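Long-range contacts in 6-phosphogluconolactonase (Shewanella baltica, PDB 3NWP), which probably hydrolyses 6-phosphogluconolactone to 6-phosphogluconate, the second step of the oxidative pentose phosphate pathway: residues V42-S47 / V133-G138; A71-V76 / G174-S179. One frame throughout, in Å; residues are numbered along the deposited sequence.

Contact 1 (V42-S47 / V133-G138)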
loop_
_atom_site.group_PDB
_atom_site.type_symbol
_atom_site.label_atom_id
_atom_site.label_comp_id
_atom_site.label_asym_id
_atom_site.label_seq_id
_atom_site.Cartn_x
_atom_site.Cartn_y
_atom_site.Cartn_z
ATOM N N VAL A 42 1.685 -3.037 -5.518
ATOM C CA VAL A 42 0.565 -2.498 -4.750
ATOM C C VAL A 42 1.024 -1.160 -4.251
ATOM O O VAL A 42 2.111 -1.011 -3.683
ATOM C CB VAL A 42 0.225 -3.392 -3.566
ATOM C CG1 VAL A 42 -0.871 -2.736 -2.675
ATOM C CG2 VAL A 42 -0.193 -4.850 -4.069
ATOM N N VAL A 43 0.221 -0.129 -4.471
ATOM C CA VAL A 43 0.501 1.185 -3.956
ATOM C C VAL A 43 -0.614 1.712 -3.034
ATOM O O VAL A 43 -1.783 1.289 -3.157
ATOM C CB VAL A 43 0.755 2.214 -5.054
ATOM C CG1 VAL A 43 2.024 1.777 -5.888
ATOM C CG2 VAL A 43 -0.478 2.391 -6.028
ATOM N N SER A 44 -0.250 2.668 -2.181
ATOM C CA SER A 44 -1.163 3.332 -1.295
ATOM C C SER A 44 -1.419 4.777 -1.716
ATOM O O SER A 44 -0.666 5.355 -2.504
ATOM C CB SER A 44 -0.633 3.265 0.147
ATOM O OG SER A 44 -0.465 1.918 0.580
ATOM N N GLY A 45 -2.506 5.336 -1.190
ATOM C CA GLY A 45 -2.984 6.672 -1.564
ATOM C C GLY A 45 -2.535 7.774 -0.650
ATOM O O GLY A 45 -1.503 7.688 0.034
ATOM N N GLY A 46 -3.264 8.894 -0.694
ATOM C CA GLY A 46 -2.890 10.056 0.118
ATOM C C GLY A 46 -1.963 10.998 -0.655
ATOM O O GLY A 46 -1.580 10.730 -1.790
ATOM N N SER A 47 -1.573 12.082 0.019
ATOM C CA SER A 47 -0.660 13.057 -0.571
ATOM C C SER A 47 0.791 12.608 -0.518
ATOM O O SER A 47 1.585 12.992 -1.394
ATOM C CB SER A 47 -0.812 14.420 0.125
ATOM O OG SER A 47 -0.623 14.288 1.523
ATOM N N VAL A 133 5.140 -3.949 -2.424
ATOM C CA VAL A 133 4.006 -3.279 -1.774
ATOM C C VAL A 133 4.505 -2.018 -1.147
ATOM O O VAL A 133 5.471 -2.030 -0.368
ATOM C CB VAL A 133 3.416 -4.178 -0.693
ATOM C CG1 VAL A 133 2.304 -3.466 0.120
ATOM C CG2 VAL A 133 2.872 -5.472 -1.303
ATOM N N VAL A 134 3.846 -0.891 -1.426
ATOM C CA VAL A 134 4.198 0.421 -0.880
ATOM C C VAL A 134 3.050 0.846 0.029
ATOM O O VAL A 134 1.906 0.979 -0.412
ATOM C CB VAL A 134 4.429 1.467 -1.953
ATOM C CG1 VAL A 134 4.989 2.768 -1.281
ATOM C CG2 VAL A 134 5.388 0.938 -3.048
ATOM N N LEU A 135 3.363 0.977 1.319
ATOM C CA LEU A 135 2.436 1.340 2.358
ATOM C C LEU A 135 2.634 2.768 2.916
ATOM O O LEU A 135 3.758 3.320 2.850
ATOM C CB LEU A 135 2.501 0.315 3.518
ATOM C CG LEU A 135 2.189 -1.139 3.170
ATOM C CD1 LEU A 135 2.309 -1.946 4.521
ATOM C CD2 LEU A 135 0.749 -1.218 2.622
ATOM N N GLY A 136 1.589 3.288 3.536
ATOM C CA GLY A 136 1.678 4.453 4.390
ATOM C C GLY A 136 1.211 4.087 5.777
ATOM O O GLY A 136 0.814 2.947 6.060
HETATM N N MSE A 137 1.278 5.071 6.652
HETATM C CA MSE A 137 0.820 4.883 8.035
HETATM C C MSE A 137 0.157 6.169 8.468
HETATM O O MSE A 137 0.697 7.252 8.311
HETATM C CB MSE A 137 1.990 4.570 8.914
HETATM C CG MSE A 137 1.690 4.349 10.420
HETATM SE SE MSE A 137 3.189 4.370 11.566
HETATM C CE MSE A 137 3.493 6.202 11.402
ATOM N N GLY A 138 -1.030 6.028 9.087
ATOM C CA GLY A 138 -1.720 7.186 9.636
ATOM C C GLY A 138 -1.179 7.568 11.011
ATOM O O GLY A 138 -0.435 6.837 11.644
HETATM O O HOH W 1 -1.147 1.986 3.343
#

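Contact 2 (A71-V76 / G174-S179)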
loop_
_atom_site.group_PDB
_atom_site.type_symbol
_atom_site.label_atom_id
_atom_site.label_comp_id
_atom_site.label_asym_id
_atom_site.label_seq_id
_atom_site.Cartn_x
_atom_site.Cartn_y
_atom_site.Cartn_z
ATOM N N ALA A 71 -3.612 -0.680 -2.226
ATOM C CA ALA A 71 -3.675 -1.270 -0.897
ATOM C C ALA A 71 -5.077 -1.201 -0.301
ATOM O O ALA A 71 -5.447 -2.058 0.505
ATOM C CB ALA A 71 -2.626 -0.622 0.063
ATOM N N ASP A 72 -5.782 -0.144 -0.673
ATOM C CA ASP A 72 -7.132 0.160 -0.157
ATOM C C ASP A 72 -7.775 1.216 -1.003
ATOM O O ASP A 72 -7.138 1.875 -1.839
ATOM C CB ASP A 72 -7.094 0.572 1.327
ATOM C CG ASP A 72 -6.502 1.948 1.571
ATOM O OD1 ASP A 72 -5.526 2.289 0.903
ATOM O OD2 ASP A 72 -6.955 2.667 2.453
ATOM N N GLU A 73 -9.067 1.384 -0.786
ATOM C CA GLU A 73 -9.821 2.348 -1.564
ATOM C C GLU A 73 -10.986 2.837 -0.739
ATOM O O GLU A 73 -11.526 2.135 0.079
ATOM C CB GLU A 73 -10.275 1.746 -2.903
ATOM C CG GLU A 73 -11.107 2.653 -3.791
ATOM C CD GLU A 73 -10.361 3.933 -4.196
ATOM O OE1 GLU A 73 -10.214 4.839 -3.357
ATOM O OE2 GLU A 73 -9.898 3.966 -5.381
ATOM N N ARG A 74 -11.340 4.102 -0.940
ATOM C CA ARG A 74 -12.562 4.680 -0.366
ATOM C C ARG A 74 -13.712 4.357 -1.296
ATOM O O ARG A 74 -13.579 4.423 -2.546
ATOM C CB ARG A 74 -12.411 6.187 -0.226
ATOM C CG ARG A 74 -11.413 6.671 0.839
ATOM C CD ARG A 74 -9.952 6.507 0.399
ATOM N NE ARG A 74 -9.049 7.089 1.377
ATOM C CZ ARG A 74 -8.837 8.395 1.529
ATOM N NH1 ARG A 74 -9.415 9.303 0.726
ATOM N NH2 ARG A 74 -8.015 8.808 2.493
ATOM N N TRP A 75 -14.862 3.981 -0.723
ATOM C CA TRP A 75 -16.007 3.574 -1.565
ATOM C C TRP A 75 -16.766 4.834 -2.057
ATOM O O TRP A 75 -17.861 5.225 -1.518
ATOM C CB TRP A 75 -16.911 2.561 -0.835
ATOM C CG TRP A 75 -17.621 1.717 -1.786
ATOM C CD1 TRP A 75 -18.938 1.841 -2.232
ATOM C CD2 TRP A 75 -17.072 0.624 -2.498
ATOM N NE1 TRP A 75 -19.204 0.875 -3.167
ATOM C CE2 TRP A 75 -18.082 0.111 -3.356
ATOM C CE3 TRP A 75 -15.806 0.031 -2.523
ATOM C CZ2 TRP A 75 -17.863 -0.947 -4.204
ATOM C CZ3 TRP A 75 -15.577 -1.021 -3.361
ATOM C CH2 TRP A 75 -16.607 -1.517 -4.209
ATOM N N VAL A 76 -16.156 5.479 -3.055
ATOM C CA VAL A 76 -16.610 6.704 -3.660
ATOM C C VAL A 76 -16.307 6.530 -5.148
ATOM O O VAL A 76 -15.541 5.625 -5.532
ATOM C CB VAL A 76 -15.885 7.943 -3.114
ATOM C CG1 VAL A 76 -16.131 8.178 -1.570
ATOM C CG2 VAL A 76 -14.370 7.876 -3.441
ATOM N N GLY A 174 -16.804 4.506 3.678
ATOM C CA GLY A 174 -16.643 3.055 3.651
ATOM C C GLY A 174 -15.350 2.745 2.903
ATOM O O GLY A 174 -15.007 3.445 1.972
ATOM N N ARG A 175 -14.718 1.617 3.246
ATOM C CA ARG A 175 -13.437 1.245 2.670
ATOM C C ARG A 175 -13.457 -0.190 2.186
ATOM O O ARG A 175 -14.139 -1.063 2.748
ATOM C CB ARG A 175 -12.291 1.361 3.703
ATOM C CG ARG A 175 -12.244 2.672 4.500
ATOM C CD ARG A 175 -12.046 3.816 3.585
ATOM N NE ARG A 175 -11.900 5.092 4.279
ATOM C CZ ARG A 175 -10.717 5.663 4.590
ATOM N NH1 ARG A 175 -9.571 5.027 4.320
ATOM N NH2 ARG A 175 -10.690 6.862 5.170
ATOM N N ILE A 176 -12.665 -0.421 1.154
ATOM C CA ILE A 176 -12.225 -1.761 0.825
ATOM C C ILE A 176 -10.730 -1.758 1.113
ATOM O O ILE A 176 -10.044 -0.751 0.928
ATOM C CB ILE A 176 -12.574 -2.081 -0.620
ATOM C CG1 ILE A 176 -12.219 -3.497 -0.988
ATOM C CG2 ILE A 176 -11.943 -1.099 -1.585
ATOM C CD1 ILE A 176 -13.191 -4.039 -2.038
ATOM N N THR A 177 -10.247 -2.877 1.594
ATOM C CA THR A 177 -8.820 -3.012 1.873
ATOM C C THR A 177 -8.322 -4.358 1.428
ATOM O O THR A 177 -8.980 -5.389 1.631
ATOM C CB THR A 177 -8.560 -2.798 3.375
ATOM O OG1 THR A 177 -7.129 -2.656 3.611
ATOM C CG2 THR A 177 -9.081 -3.932 4.262
ATOM N N LEU A 178 -7.078 -4.401 0.991
ATOM C CA LEU A 178 -6.406 -5.687 0.923
ATOM C C LEU A 178 -6.246 -6.201 2.344
ATOM O O LEU A 178 -6.065 -5.469 3.290
ATOM C CB LEU A 178 -5.051 -5.599 0.177
ATOM C CG LEU A 178 -5.058 -5.165 -1.274
ATOM C CD1 LEU A 178 -3.654 -5.420 -1.953
ATOM C CD2 LEU A 178 -6.184 -5.761 -2.103
ATOM N N SER A 179 -6.280 -7.517 2.489
ATOM C CA SER A 179 -6.135 -8.181 3.759
ATOM C C SER A 179 -4.681 -8.279 4.193
ATOM O O SER A 179 -3.786 -8.132 3.389
ATOM C CB SER A 179 -6.690 -9.600 3.693
ATOM O OG SER A 179 -6.024 -10.360 2.696
HETATM O O HOH W 2 -6.264 4.659 4.875
HETATM O O HOH W 3 -18.340 5.644 1.342
#

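Contact 1 (V42-S47 / V133-G138)
With chi1 at -59°, S44 sets its OG beside its own backbone N and turns it onto the carbonyl O of V134. V42 and V133 are bridge partners on one face of the sheet; with CG1 anti to the backbone N (chi1 174° in each), CG2 of V133 is left beside V42 CB, 4.1 Å away. Both strands are near their C-terminal ends here, and they run parallel. V134 N donates to V42 O over 2.8 Å, with an N-H...O angle of 158°. The same V42 O also receives a CA-H...O contact from V133 CA at 3.5 Å. Beyond this point the hydroxyl of S44 takes over from the backbone. S44 OG donates to V134 O at 2.7 Å, in the carbonyl plane and on a lone pair. Water 1 in turn donates to S44 OG at 2.8 Å and accepts from G136 N at 3.0 Å. One hydroxyl thus ties two strand ends that have begun to part. The CD2 branch of L135 comes back toward it, 3.9 Å from S44 OG. With an alanine here, V134 O is likely to lose its hydroxyl donor and water 1 one of its anchors. On the other side of strand 39-43, V42 and S44 pack against A71. Parallel strands that give way to glycine-containing loops at their C-terminal ends are characteristic of the Rossmann-like alpha/beta fold, and this arrangement fits that pattern.

Contact 2 (A71-V76 / G174-S179)
R74 and R175 run alongside each other from one face of the sheet, their guanidinium planes 56° apart. R74 NE sits over one face of the R175 guanidinium, offset toward its rim, and is 3.6 Å from R175 NH1. The aliphatic part of R74 joins in, with CG 3.8 Å from R175 NE. D72 projects from the same face of the sheet. Its carboxylate plane is turned 40° from the R175 guanidinium, and D72 OD2 lies near the plane at that group's edge. The salt bridge from D72 OD2 to R175 NH1 is long, at 4.0 Å. Water 2 donates to D72 OD2, and its bond from R175 NH1 is weak. S145 OG bonds both D72 OD2 and R175 NH1, while R175 NH2 reaches P172 O and R74 NH1 reaches A82 O.

On the other face E73 CB packs on I176 CG2 at 3.6 Å, in the conformer given. The E73 carboxylate turns away: OE1 takes R74 N on its anti lone pair and also N84 N, and OE2 takes E85 N. W75 has its CG anti to the backbone N (chi1 -154°), and its ring edge at CZ3 comes to 4.0 Å from I176 CG2. The indole NE1 bonds F109 O. The strands themselves run antiparallel. E73 and I176 form a hydrogen-bonded pair, with E73 N to I176 O at 2.9 Å. L178 N to A71 O and W75 N to G174 O extend the pairing at either end.

The paired guanidinium groups probably make a positive patch, consistent with a site for an anionic substrate, their positions set by S145, P172 and A82.

Overall arrangement
Both contacts belong to one mixed sheet, and their centres are about 12 Å apart. Strand 39-43 lies between strands 132-135 and 66-74, its parallel neighbours. Strand 66-74 then pairs antiparallel with 175-178. The order across this part of the sheet is therefore 132-135, 39-43, 66-74, 175-178. Along the chain the segments alternate: 42-47, 71-76, 133-138, 174-179. The contacts meet at A71, where V43 O and A71 N, 2.8 Å apart, form a probable hydrogen bond. V42 CG1 also packs on L178 CD1 at 3.9 Å. Contact 1 is near the centre of the chain and contact 2 farther out, so together they join the parallel core to its antiparallel extension.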